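Local coordinates for protein O-phospho-L-seryl-tRNA:Cys-tRNA synthase (Methanocaldococcus jannaschii DSM 2661, PDB 5X6B) that probably converts O-phosphoserine carried on tRNA(Cys) into cysteine, using a pyridoxal phosphate cofactor bound to a lysine, in a methanogenic archaeon, at residues B[56-61]-B[380-385]; B[346-351]-B[389-394]; B[111-116]-B[265-270]; B[225-230]-B[248-253]. All blocks are in the same frame, centred on the assembly; numbering follows the deposited sequence.

Interaction 1: B[56-61]-B[380-385]; sequences INLNPI and GGIRAG
Leu58 meets the tip of Ile382 through its CB and overlaps the Gly380 carbonyl: that CB is 4.0 Å from Ile382 CD1 and 3.6 Å from Gly380 O. The contact is a minimal parallel beta ladder, a single bridge of Asn57 with Gly380 whose CA atoms stand 5.1 Å apart. It joins the N-terminal part of the chain to the C-terminal region, consistent with the small domain of a fold-type I pyridoxal phosphate enzyme, in which the two chain ends meet. Two backbone bonds define the register. Gly380 N reaches Ile56 O at 2.9 Å and is almost straight (176° at the hydrogen), while Leu58 N returns to Gly380 O over the same length, more bent at 155°. The chains stay close as far as Asn59 and Gly381, whose CA atoms are 4.4 Å apart, and part only after Gly381, where positive phi turns 380-385 away.

Asn57, at the end of its short strand, closes an Asx turn. With CG anti to the backbone N (chi1 -165°), OD1 swings forward beside the Gly381 CA and accepts from Asn59 N, which comes in tilted from the amide plane. Helix 399-415 backs Leu58 through Val405, and Met392 of strand 389-392 touches both Leu58 and Ile382. Asn59 in turn occupies the N-cap position of the short helix 60-63: its OD1 accepts from Ile61 N at 3.2 Å.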
loop_
_atom_site.group_PDB
_atom_site.type_symbol
_atom_site.label_atom_id
_atom_site.label_comp_id
_atom_site.label_asym_id
_atom_site.label_seq_id
_atom_site.Cartn_x
_atom_site.Cartn_y
_atom_site.Cartn_z
ATOM N N ILE B 56 8.844 -8.315 -19.187
ATOM C CA ILE B 56 9.680 -7.242 -18.679
ATOM C C ILE B 56 9.012 -5.930 -19.067
ATOM O O ILE B 56 8.714 -5.695 -20.244
ATOM C CB ILE B 56 11.112 -7.292 -19.245
ATOM C CG1 ILE B 56 11.810 -8.587 -18.834
ATOM C CG2 ILE B 56 11.911 -6.091 -18.772
ATOM C CD1 ILE B 56 13.193 -8.733 -19.419
ATOM N N ASN B 57 8.752 -5.089 -18.073
ATOM C CA ASN B 57 8.144 -3.792 -18.318
ATOM C C ASN B 57 9.215 -2.719 -18.447
ATOM O O ASN B 57 9.979 -2.483 -17.509
ATOM C CB ASN B 57 7.165 -3.434 -17.196
ATOM C CG ASN B 57 6.241 -2.294 -17.572
ATOM O OD1 ASN B 57 6.536 -1.511 -18.474
ATOM N ND2 ASN B 57 5.114 -2.192 -16.878
ATOM N N LEU B 58 9.261 -2.070 -19.606
ATOM C CA LEU B 58 10.274 -1.054 -19.874
ATOM C C LEU B 58 9.772 0.369 -19.634
ATOM O O LEU B 58 10.507 1.330 -19.861
ATOM C CB LEU B 58 10.778 -1.179 -21.312
ATOM C CG LEU B 58 11.565 -2.449 -21.639
ATOM C CD1 LEU B 58 12.042 -2.427 -23.083
ATOM C CD2 LEU B 58 12.737 -2.622 -20.679
ATOM N N ASN B 59 8.529 0.503 -19.177
ATOM C CA ASN B 59 7.944 1.819 -18.921
ATOM C C ASN B 59 8.652 2.542 -17.775
ATOM O O ASN B 59 8.664 2.062 -16.642
ATOM C CB ASN B 59 6.453 1.681 -18.619
ATOM C CG ASN B 59 5.707 2.991 -18.746
ATOM O OD1 ASN B 59 6.243 4.061 -18.451
ATOM N ND2 ASN B 59 4.458 2.914 -19.190
ATOM N N PRO B 60 9.255 3.703 -18.072
ATOM C CA PRO B 60 10.056 4.453 -17.096
ATOM C C PRO B 60 9.293 4.895 -15.849
ATOM O O PRO B 60 9.912 5.026 -14.790
ATOM C CB PRO B 60 10.520 5.669 -17.894
ATOM C CG PRO B 60 10.533 5.199 -19.303
ATOM C CD PRO B 60 9.367 4.269 -19.427
ATOM N N ILE B 61 7.986 5.127 -15.967
ATOM C CA ILE B 61 7.193 5.513 -14.802
ATOM C C ILE B 61 6.956 4.306 -13.895
ATOM O O ILE B 61 6.566 4.445 -12.734
ATOM C CB ILE B 61 5.832 6.133 -15.206
ATOM C CG1 ILE B 61 4.853 5.056 -15.672
ATOM C CG2 ILE B 61 6.017 7.190 -16.285
ATOM C CD1 ILE B 61 3.427 5.551 -15.780
ATOM N N GLY B 380 7.285 -5.675 -22.781
ATOM C CA GLY B 380 6.306 -4.628 -22.983
ATOM C C GLY B 380 6.747 -3.341 -22.318
ATOM O O GLY B 380 7.878 -3.237 -21.841
ATOM N N GLY B 381 5.851 -2.361 -22.278
ATOM C CA GLY B 381 6.155 -1.096 -21.635
ATOM C C GLY B 381 6.385 0.005 -22.647
ATOM O O GLY B 381 6.549 1.168 -22.283
ATOM N N ILE B 382 6.403 -0.365 -23.923
ATOM C CA ILE B 382 6.514 0.605 -25.004
ATOM C C ILE B 382 5.142 0.823 -25.637
ATOM O O ILE B 382 4.414 -0.136 -25.890
ATOM C CB ILE B 382 7.516 0.145 -26.088
ATOM C CG1 ILE B 382 8.814 -0.346 -25.450
ATOM C CG2 ILE B 382 7.803 1.271 -27.070
ATOM C CD1 ILE B 382 9.512 0.690 -24.609
ATOM N N ARG B 383 4.785 2.079 -25.883
ATOM C CA ARG B 383 3.497 2.394 -26.496
ATOM C C ARG B 383 3.380 1.780 -27.884
ATOM O O ARG B 383 4.299 1.880 -28.693
ATOM C CB ARG B 383 3.294 3.905 -26.579
ATOM C CG ARG B 383 3.139 4.583 -25.231
ATOM C CD ARG B 383 2.870 6.065 -25.407
ATOM N NE ARG B 383 1.732 6.300 -26.288
ATOM C CZ ARG B 383 1.348 7.500 -26.708
ATOM N NH1 ARG B 383 2.012 8.582 -26.325
ATOM N NH2 ARG B 383 0.298 7.618 -27.511
ATOM N N ALA B 384 2.251 1.134 -28.152
ATOM C CA ALA B 384 2.012 0.550 -29.463
ATOM C C ALA B 384 1.816 1.655 -30.495
ATOM O O ALA B 384 1.344 2.742 -30.161
ATOM C CB ALA B 384 0.802 -0.375 -29.426
ATOM N N GLY B 385 2.200 1.382 -31.739
ATOM C CA GLY B 385 1.986 2.318 -32.829
ATOM C C GLY B 385 3.055 3.377 -33.023
ATOM O O GLY B 385 3.124 4.005 -34.079
#

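Interaction 2: B[346-351]-B[389-394]; sequences HDLIKF and EIKMSV
Glu389 ties its side chain across to the neighbouring strand, OE1 lying 3.4 Å from Lys350 NZ in a salt bridge. This is the lesser tie of a fully extended lysine, whose ammonium also pairs with Glu205. Ile390 starts the antiparallel ladder of strands 389-392 and 349-351, whose axes run at 164°: Phe351 N donates to Ile390 O at 3.0 Å, and Ile390 CG1 sits 4.0 Å from Phe351 CB. In the three-stranded sheet with 337-338, strand 349-352 is central and 389-392 outermost within this chain, consistent with the C-terminal small domain of a fold-type I pyridoxal phosphate enzyme.

Lys391 forms the non-hydrogen-bonded pair with Lys350, and its ammonium continues to the carbonyl of Gly204. Met392 exchanges two backbone bonds with Ile349; its SD lies at the Phe351 ring edge, in plane, 4.0 Å from CE2, a Met-aromatic contact. The chi1 of Ser393, -178°, turns OG toward Asp347, where it donates to OD1 at 2.7 Å from above the carboxylate plane.

The faces thus differ: Ile349, Phe351, Ile390 and Met392 give an apolar one, whereas the lysines share theirs with acids. Arg236 also pairs with Asp347 OD1, so this buried carboxylate probably keeps its negative charge.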
loop_
_atom_site.group_PDB
_atom_site.type_symbol
_atom_site.label_atom_id
_atom_site.label_comp_id
_atom_site.label_asym_id
_atom_site.label_seq_id
_atom_site.Cartn_x
_atom_site.Cartn_y
_atom_site.Cartn_z
ATOM N N HIS B 346 20.601 9.723 -15.749
ATOM C CA HIS B 346 19.334 9.173 -15.286
ATOM C C HIS B 346 19.003 7.951 -16.136
ATOM O O HIS B 346 19.568 7.771 -17.212
ATOM C CB HIS B 346 18.220 10.217 -15.374
ATOM C CG HIS B 346 16.942 9.808 -14.703
ATOM N ND1 HIS B 346 15.895 9.228 -15.389
ATOM C CD2 HIS B 346 16.537 9.919 -13.418
ATOM C CE1 HIS B 346 14.900 8.996 -14.550
ATOM N NE2 HIS B 346 15.259 9.406 -13.348
ATOM N N ASP B 347 18.083 7.119 -15.659
ATOM C CA ASP B 347 17.772 5.851 -16.321
ATOM C C ASP B 347 16.705 5.970 -17.412
ATOM O O ASP B 347 16.527 5.053 -18.214
ATOM C CB ASP B 347 17.333 4.834 -15.272
ATOM C CG ASP B 347 16.180 5.341 -14.431
ATOM O OD1 ASP B 347 15.054 5.436 -14.959
ATOM O OD2 ASP B 347 16.407 5.707 -13.254
ATOM N N LEU B 348 15.993 7.092 -17.446
ATOM C CA LEU B 348 14.970 7.285 -18.465
ATOM C C LEU B 348 15.637 7.620 -19.791
ATOM O O LEU B 348 16.270 8.664 -19.928
ATOM C CB LEU B 348 13.991 8.390 -18.054
ATOM C CG LEU B 348 12.621 8.486 -18.745
ATOM C CD1 LEU B 348 11.732 9.465 -17.994
ATOM C CD2 LEU B 348 12.704 8.883 -20.215
ATOM N N ILE B 349 15.479 6.745 -20.776
ATOM C CA ILE B 349 16.085 6.972 -22.080
ATOM C C ILE B 349 15.045 7.268 -23.151
ATOM O O ILE B 349 14.051 6.553 -23.278
ATOM C CB ILE B 349 16.912 5.754 -22.537
ATOM C CG1 ILE B 349 17.870 5.298 -21.438
ATOM C CG2 ILE B 349 17.679 6.077 -23.806
ATOM C CD1 ILE B 349 18.572 3.993 -21.770
ATOM N N LYS B 350 15.284 8.319 -23.929
ATOM C CA LYS B 350 14.465 8.580 -25.106
ATOM C C LYS B 350 15.298 8.473 -26.382
ATOM O O LYS B 350 16.211 9.268 -26.613
ATOM C CB LYS B 350 13.808 9.954 -25.018
ATOM C CG LYS B 350 12.832 10.232 -26.152
ATOM C CD LYS B 350 12.138 11.569 -25.963
ATOM C CE LYS B 350 11.109 11.825 -27.045
ATOM N NZ LYS B 350 10.421 13.129 -26.845
ATOM N N PHE B 351 14.981 7.476 -27.201
ATOM C CA PHE B 351 15.670 7.265 -28.465
ATOM C C PHE B 351 14.886 7.838 -29.631
ATOM O O PHE B 351 13.668 7.680 -29.707
ATOM C CB PHE B 351 15.902 5.771 -28.734
ATOM C CG PHE B 351 16.942 5.132 -27.856
ATOM C CD1 PHE B 351 18.266 5.532 -27.918
ATOM C CD2 PHE B 351 16.599 4.095 -27.000
ATOM C CE1 PHE B 351 19.224 4.931 -27.120
ATOM C CE2 PHE B 351 17.550 3.491 -26.202
ATOM C CZ PHE B 351 18.866 3.910 -26.262
ATOM N N GLU B 389 9.905 7.493 -32.129
ATOM C CA GLU B 389 10.583 7.586 -30.845
ATOM C C GLU B 389 10.180 6.398 -29.974
ATOM O O GLU B 389 9.141 5.783 -30.209
ATOM C CB GLU B 389 10.220 8.897 -30.145
ATOM C CG GLU B 389 10.872 10.133 -30.735
ATOM C CD GLU B 389 10.146 11.415 -30.364
ATOM O OE1 GLU B 389 9.236 11.358 -29.512
ATOM O OE2 GLU B 389 10.490 12.479 -30.924
ATOM N N ILE B 390 11.016 6.063 -28.990
ATOM C CA ILE B 390 10.606 5.199 -27.879
ATOM C C ILE B 390 11.193 5.694 -26.557
ATOM O O ILE B 390 12.300 6.230 -26.514
ATOM C CB ILE B 390 11.027 3.712 -28.061
ATOM C CG1 ILE B 390 12.542 3.579 -28.211
ATOM C CG2 ILE B 390 10.306 3.070 -29.235
ATOM C CD1 ILE B 390 13.012 2.149 -28.297
ATOM N N LYS B 391 10.434 5.516 -25.481
ATOM C CA LYS B 391 10.935 5.780 -24.140
ATOM C C LYS B 391 11.037 4.469 -23.367
ATOM O O LYS B 391 10.110 3.660 -23.371
ATOM C CB LYS B 391 10.034 6.770 -23.399
ATOM C CG LYS B 391 10.102 8.187 -23.943
ATOM C CD LYS B 391 9.036 9.081 -23.333
ATOM C CE LYS B 391 9.172 9.166 -21.827
ATOM N NZ LYS B 391 8.172 10.118 -21.258
ATOM N N MET B 392 12.172 4.259 -22.712
ATOM C CA MET B 392 12.386 3.047 -21.944
ATOM C C MET B 392 13.308 3.281 -20.758
ATOM O O MET B 392 14.027 4.279 -20.691
ATOM C CB MET B 392 12.962 1.946 -22.835
ATOM C CG MET B 392 14.131 2.393 -23.686
ATOM S SD MET B 392 14.858 1.041 -24.628
ATOM C CE MET B 392 15.621 0.096 -23.317
ATOM N N SER B 393 13.266 2.351 -19.817
ATOM C CA SER B 393 14.185 2.345 -18.698
ATOM C C SER B 393 14.426 0.895 -18.312
ATOM O O SER B 393 13.511 0.070 -18.374
ATOM C CB SER B 393 13.627 3.152 -17.526
ATOM O OG SER B 393 14.536 3.190 -16.438
ATOM N N VAL B 394 15.661 0.573 -17.951
ATOM C CA VAL B 394 15.980 -0.774 -17.498
ATOM C C VAL B 394 16.343 -0.703 -16.028
ATOM O O VAL B 394 16.940 -1.626 -15.475
ATOM C CB VAL B 394 17.132 -1.417 -18.306
ATOM C CG1 VAL B 394 16.763 -1.491 -19.785
ATOM C CG2 VAL B 394 18.447 -0.653 -18.101
#

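Interaction 3: B[111-116]-B[265-270]; sequences LNMDCA and ILAFSE
The Phe268 ring carries Cys115 on one face: Cys115 CB stands 3.7 Å from the centroid of that ring, 25° off its normal, a CH-pi contact displaced toward the rim. The pair sits in an antiparallel ladder at the margin of the large-domain sheet of a fold-type I pyridoxal phosphate enzyme. From the same cysteine SG approaches obliquely, 4.7 Å from the Phe268 ring centroid, as a sulfur-aromatic contact. Phe248, Ser273 and Ile276 also touch the Phe268 side chain. The other flat group is the Asp114 carboxylate. Its OD2 receives Glu270 N on the anti side at 3.1 Å, nearly straight at 171°, while OD1 pairs with Lys242.

Strand 115-119 is an outer strand, within this chain, of the seven-stranded mixed sheet. The strand order matches that fold, where the antiparallel strand, here 264-268, lies second from this margin. Cys115 and Phe268 are a hydrogen-bonded pair: Cys115 N meets Phe268 O at 2.8 Å, and Phe268 N returns to Cys115 O. Ala116 and Ala267 follow as the non-hydrogen-bonded pair, their small side chains on the face opposite to that of Cys115 and Phe268.

Helix 100-111 ends at a Schellman motif in which Asn112 has positive phi, and the chain then turns back to enter the sheet. From the end of the helix Leu111 CD1 reaches Ala267 CB, 4.0 Å away. Met113 covers the same methyl. Bent at both chi2 and chi3, it folds back across the neighbouring strand, bringing its CE to 3.8 Å from Phe268 CA.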
loop_
_atom_site.group_PDB
_atom_site.type_symbol
_atom_site.label_atom_id
_atom_site.label_comp_id
_atom_site.label_asym_id
_atom_site.label_seq_id
_atom_site.Cartn_x
_atom_site.Cartn_y
_atom_site.Cartn_z
ATOM N N LEU B 111 16.220 13.316 3.172
ATOM C CA LEU B 111 16.185 14.371 2.167
ATOM C C LEU B 111 16.904 15.621 2.654
ATOM O O LEU B 111 17.018 16.609 1.925
ATOM C CB LEU B 111 14.742 14.716 1.808
ATOM C CG LEU B 111 13.900 13.578 1.244
ATOM C CD1 LEU B 111 12.527 14.091 0.843
ATOM C CD2 LEU B 111 14.613 12.942 0.068
ATOM N N ASN B 112 17.383 15.564 3.894
ATOM C CA ASN B 112 17.995 16.709 4.554
ATOM C C ASN B 112 17.087 17.936 4.496
ATOM O O ASN B 112 17.506 19.014 4.082
ATOM C CB ASN B 112 19.358 17.025 3.936
ATOM C CG ASN B 112 20.234 17.851 4.854
ATOM O OD1 ASN B 112 20.090 17.801 6.075
ATOM N ND2 ASN B 112 21.146 18.619 4.270
ATOM N N MET B 113 15.832 17.747 4.889
ATOM C CA MET B 113 14.877 18.841 5.004
ATOM C C MET B 113 14.361 18.894 6.439
ATOM O O MET B 113 14.535 17.944 7.199
ATOM C CB MET B 113 13.722 18.672 4.013
ATOM C CG MET B 113 14.142 18.702 2.550
ATOM S SD MET B 113 14.623 20.340 1.957
ATOM C CE MET B 113 13.056 21.198 1.994
ATOM N N ASP B 114 13.741 20.009 6.810
ATOM C CA ASP B 114 13.285 20.205 8.182
ATOM C C ASP B 114 12.077 19.337 8.514
ATOM O O ASP B 114 12.028 18.706 9.570
ATOM C CB ASP B 114 12.944 21.678 8.429
ATOM C CG ASP B 114 14.176 22.564 8.495
ATOM O OD1 ASP B 114 15.254 22.067 8.889
ATOM O OD2 ASP B 114 14.060 23.762 8.154
ATOM N N CYS B 115 11.105 19.310 7.608
ATOM C CA CYS B 115 9.840 18.635 7.862
ATOM C C CYS B 115 9.410 17.818 6.653
ATOM O O CYS B 115 9.947 17.989 5.559
ATOM C CB CYS B 115 8.750 19.650 8.206
ATOM S SG CYS B 115 9.259 20.986 9.310
ATOM N N ALA B 116 8.431 16.942 6.854
ATOM C CA ALA B 116 7.884 16.136 5.769
ATOM C C ALA B 116 6.431 15.756 6.039
ATOM O O ALA B 116 6.020 15.634 7.190
ATOM C CB ALA B 116 8.727 14.884 5.559
ATOM N N ILE B 265 5.687 12.212 -1.024
ATOM C CA ILE B 265 6.184 12.951 0.128
ATOM C C ILE B 265 6.294 14.427 -0.208
ATOM O O ILE B 265 6.701 14.791 -1.312
ATOM C CB ILE B 265 7.559 12.419 0.594
ATOM C CG1 ILE B 265 7.427 10.993 1.118
ATOM C CG2 ILE B 265 8.147 13.300 1.688
ATOM C CD1 ILE B 265 6.554 10.886 2.344
ATOM N N LEU B 266 5.896 15.275 0.735
ATOM C CA LEU B 266 6.166 16.701 0.640
ATOM C C LEU B 266 7.095 17.081 1.777
ATOM O O LEU B 266 6.729 16.978 2.947
ATOM C CB LEU B 266 4.877 17.521 0.694
ATOM C CG LEU B 266 5.024 19.048 0.743
ATOM C CD1 LEU B 266 5.816 19.564 -0.451
ATOM C CD2 LEU B 266 3.661 19.725 0.806
ATOM N N ALA B 267 8.311 17.489 1.434
ATOM C CA ALA B 267 9.263 17.940 2.436
ATOM C C ALA B 267 9.376 19.453 2.364
ATOM O O ALA B 267 9.265 20.035 1.287
ATOM C CB ALA B 267 10.617 17.285 2.231
ATOM N N PHE B 268 9.592 20.090 3.511
ATOM C CA PHE B 268 9.604 21.548 3.563
ATOM C C PHE B 268 10.340 22.091 4.784
ATOM O O PHE B 268 10.484 21.407 5.799
ATOM C CB PHE B 268 8.169 22.089 3.532
ATOM C CG PHE B 268 7.275 21.522 4.607
ATOM C CD1 PHE B 268 7.170 22.146 5.842
ATOM C CD2 PHE B 268 6.531 20.374 4.378
ATOM C CE1 PHE B 268 6.347 21.632 6.827
ATOM C CE2 PHE B 268 5.708 19.854 5.363
ATOM C CZ PHE B 268 5.617 20.485 6.588
ATOM N N SER B 269 10.798 23.334 4.673
ATOM C CA SER B 269 11.526 23.996 5.749
ATOM C C SER B 269 10.586 24.475 6.850
ATOM O O SER B 269 9.408 24.741 6.595
ATOM C CB SER B 269 12.318 25.182 5.201
ATOM O OG SER B 269 11.450 26.160 4.652
ATOM N N GLU B 270 11.118 24.597 8.065
ATOM C CA GLU B 270 10.355 25.102 9.205
ATOM C C GLU B 270 9.722 26.462 8.910
ATOM O O GLU B 270 8.657 26.789 9.437
ATOM C CB GLU B 270 11.254 25.201 10.442
ATOM C CG GLU B 270 10.577 25.775 11.687
ATOM C CD GLU B 270 9.509 24.859 12.268
ATOM O OE1 GLU B 270 9.416 23.691 11.835
ATOM O OE2 GLU B 270 8.764 25.307 13.167
#

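Interaction 4: B[225-230]-B[248-253]; sequences PFLLNC and FIVASG
Backbone hydrogen bonds join Phe226 to Phe248 and carry on the parallel ladder of strands 226-229 and 248-252, neighbours in the seven-stranded core sheet of a fold-type I pyridoxal phosphate enzyme. The strand axes approach to 4.7 Å, and their directions differ by 21°. Phe248 N donates to Phe226 O, and Leu228 N to Phe248 O, each at 2.9 Å. Farther on the ladder slackens: Val250 N to Leu228 O is a weak bond of 3.4 Å, and Cys230 N to Val250 O is weak through its angle of 125°.

Apolar packing divides between the faces. On the face of Leu227, Phe248 and Val250, Leu227 crosses Phe248 at about a right angle, and its CD1, 3.5 Å from Phe248 CB, also touches Val250 CG1. Pro225 CB meets the Phe248 ring at its edge, and Val129 of helix 122-132 covers Leu227 and Phe248. On the face of Leu228 and Ile249, Cys230 SG lies 3.6 Å from Ile249 CG2.

Polar side chains at the C-terminal ends of the strands serve the cofactor, the lysine-bound pyridoxal phosphate at position 255. Ser252 OG bonds its phosphate oxygen OP3, and Asn229 ND2 bonds the pyridine nitrogen N1. The other branch of that amide, Asn229 OD1, accepts from Ala231 N and lies 3.3 Å from Val250 CG2.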
loop_
_atom_site.group_PDB
_atom_site.type_symbol
_atom_site.label_atom_id
_atom_site.label_comp_id
_atom_site.label_asym_id
_atom_site.label_seq_id
_atom_site.Cartn_x
_atom_site.Cartn_y
_atom_site.Cartn_z
ATOM N N PRO B 225 9.979 31.636 -2.979
ATOM C CA PRO B 225 9.936 30.222 -2.583
ATOM C C PRO B 225 10.274 29.263 -3.727
ATOM O O PRO B 225 9.802 29.442 -4.855
ATOM C CB PRO B 225 8.489 30.034 -2.126
ATOM C CG PRO B 225 8.084 31.381 -1.638
ATOM C CD PRO B 225 8.774 32.364 -2.541
ATOM N N PHE B 226 11.086 28.255 -3.417
ATOM C CA PHE B 226 11.591 27.316 -4.413
ATOM C C PHE B 226 11.119 25.886 -4.130
ATOM O O PHE B 226 11.458 25.289 -3.102
ATOM C CB PHE B 226 13.124 27.385 -4.455
ATOM C CG PHE B 226 13.767 26.421 -5.424
ATOM C CD1 PHE B 226 13.224 26.201 -6.680
ATOM C CD2 PHE B 226 14.950 25.775 -5.091
ATOM C CE1 PHE B 226 13.826 25.326 -7.572
ATOM C CE2 PHE B 226 15.561 24.904 -5.981
ATOM C CZ PHE B 226 14.998 24.680 -7.224
ATOM N N LEU B 227 10.319 25.353 -5.051
ATOM C CA LEU B 227 9.891 23.960 -4.995
ATOM C C LEU B 227 10.641 23.122 -6.024
ATOM O O LEU B 227 10.558 23.375 -7.229
ATOM C CB LEU B 227 8.383 23.842 -5.230
ATOM C CG LEU B 227 7.876 22.451 -5.624
ATOM C CD1 LEU B 227 8.047 21.462 -4.487
ATOM C CD2 LEU B 227 6.426 22.509 -6.071
ATOM N N LEU B 228 11.375 22.125 -5.543
ATOM C CA LEU B 228 12.085 21.199 -6.421
ATOM C C LEU B 228 11.261 19.930 -6.627
ATOM O O LEU B 228 11.018 19.178 -5.679
ATOM C CB LEU B 228 13.460 20.862 -5.840
ATOM C CG LEU B 228 14.367 19.919 -6.634
ATOM C CD1 LEU B 228 14.684 20.472 -8.014
ATOM C CD2 LEU B 228 15.641 19.640 -5.858
ATOM N N ASN B 229 10.810 19.706 -7.857
ATOM C CA ASN B 229 10.040 18.506 -8.170
ATOM C C ASN B 229 10.942 17.288 -8.257
ATOM O O ASN B 229 11.496 16.986 -9.314
ATOM C CB ASN B 229 9.272 18.664 -9.479
ATOM C CG ASN B 229 8.406 17.459 -9.792
ATOM O OD1 ASN B 229 8.196 16.597 -8.941
ATOM N ND2 ASN B 229 7.905 17.387 -11.020
ATOM N N CYS B 230 11.074 16.583 -7.143
ATOM C CA CYS B 230 11.954 15.433 -7.079
ATOM C C CYS B 230 11.249 14.122 -7.398
ATOM O O CYS B 230 11.718 13.046 -7.017
ATOM C CB CYS B 230 12.599 15.357 -5.708
ATOM S SG CYS B 230 13.837 16.628 -5.460
ATOM N N PHE B 248 10.866 23.632 -0.737
ATOM C CA PHE B 248 9.973 22.490 -0.794
ATOM C C PHE B 248 10.539 21.393 -1.684
ATOM O O PHE B 248 11.234 21.663 -2.666
ATOM C CB PHE B 248 8.598 22.908 -1.309
ATOM C CG PHE B 248 8.040 24.119 -0.633
ATOM C CD1 PHE B 248 7.467 24.022 0.622
ATOM C CD2 PHE B 248 8.074 25.354 -1.259
ATOM C CE1 PHE B 248 6.948 25.138 1.246
ATOM C CE2 PHE B 248 7.556 26.470 -0.641
ATOM C CZ PHE B 248 6.992 26.362 0.615
ATOM N N ILE B 249 10.232 20.152 -1.328
ATOM C CA ILE B 249 10.547 19.008 -2.168
ATOM C C ILE B 249 9.351 18.072 -2.227
ATOM O O ILE B 249 8.816 17.664 -1.192
ATOM C CB ILE B 249 11.770 18.233 -1.653
ATOM C CG1 ILE B 249 13.035 19.076 -1.783
ATOM C CG2 ILE B 249 11.932 16.927 -2.419
ATOM C CD1 ILE B 249 14.252 18.421 -1.200
ATOM N N VAL B 250 8.916 17.744 -3.436
ATOM C CA VAL B 250 7.904 16.715 -3.600
ATOM C C VAL B 250 8.543 15.435 -4.127
ATOM O O VAL B 250 9.400 15.465 -5.014
ATOM C CB VAL B 250 6.768 17.165 -4.535
ATOM C CG1 VAL B 250 5.982 18.303 -3.892
ATOM C CG2 VAL B 250 7.315 17.575 -5.893
ATOM N N ALA B 251 8.142 14.309 -3.550
ATOM C CA ALA B 251 8.639 13.015 -3.988
ATOM C C ALA B 251 7.475 12.131 -4.407
ATOM O O ALA B 251 6.363 12.284 -3.902
ATOM C CB ALA B 251 9.450 12.350 -2.888
ATOM N N SER B 252 7.735 11.216 -5.335
ATOM C CA SER B 252 6.718 10.269 -5.768
ATOM C C SER B 252 7.064 8.863 -5.295
ATOM O O SER B 252 8.101 8.311 -5.664
ATOM C CB SER B 252 6.567 10.292 -7.283
ATOM O OG SER B 252 5.492 9.467 -7.690
ATOM N N GLY B 253 6.191 8.291 -4.472
ATOM C CA GLY B 253 6.419 6.964 -3.933
ATOM C C GLY B 253 6.317 5.883 -4.990
ATOM O O GLY B 253 7.176 5.006 -5.082
#

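Interactions 3 and 4 belong to one sheet: strand 264-268 of interaction 3 lies between 115-119 and strand 248-252 of interaction 4, and Ala267 N to Ile249 O at 2.7 Å is a probable hydrogen bond joining them. Interaction 4 is deeper and mostly apolar until its strands end at the cofactor, whereas interaction 3, toward the sheet margin, adds an exposed aspartate. Interactions 1 and 2 likewise touch, Leu58 O lying 2.9 Å from Ser393 N, also a probable hydrogen bond. There interaction 2 is buried and edged by charged pairs, while interaction 1, partly buried, relies on backbone bonds, with one asparagine in an Asx turn and another capping a helix.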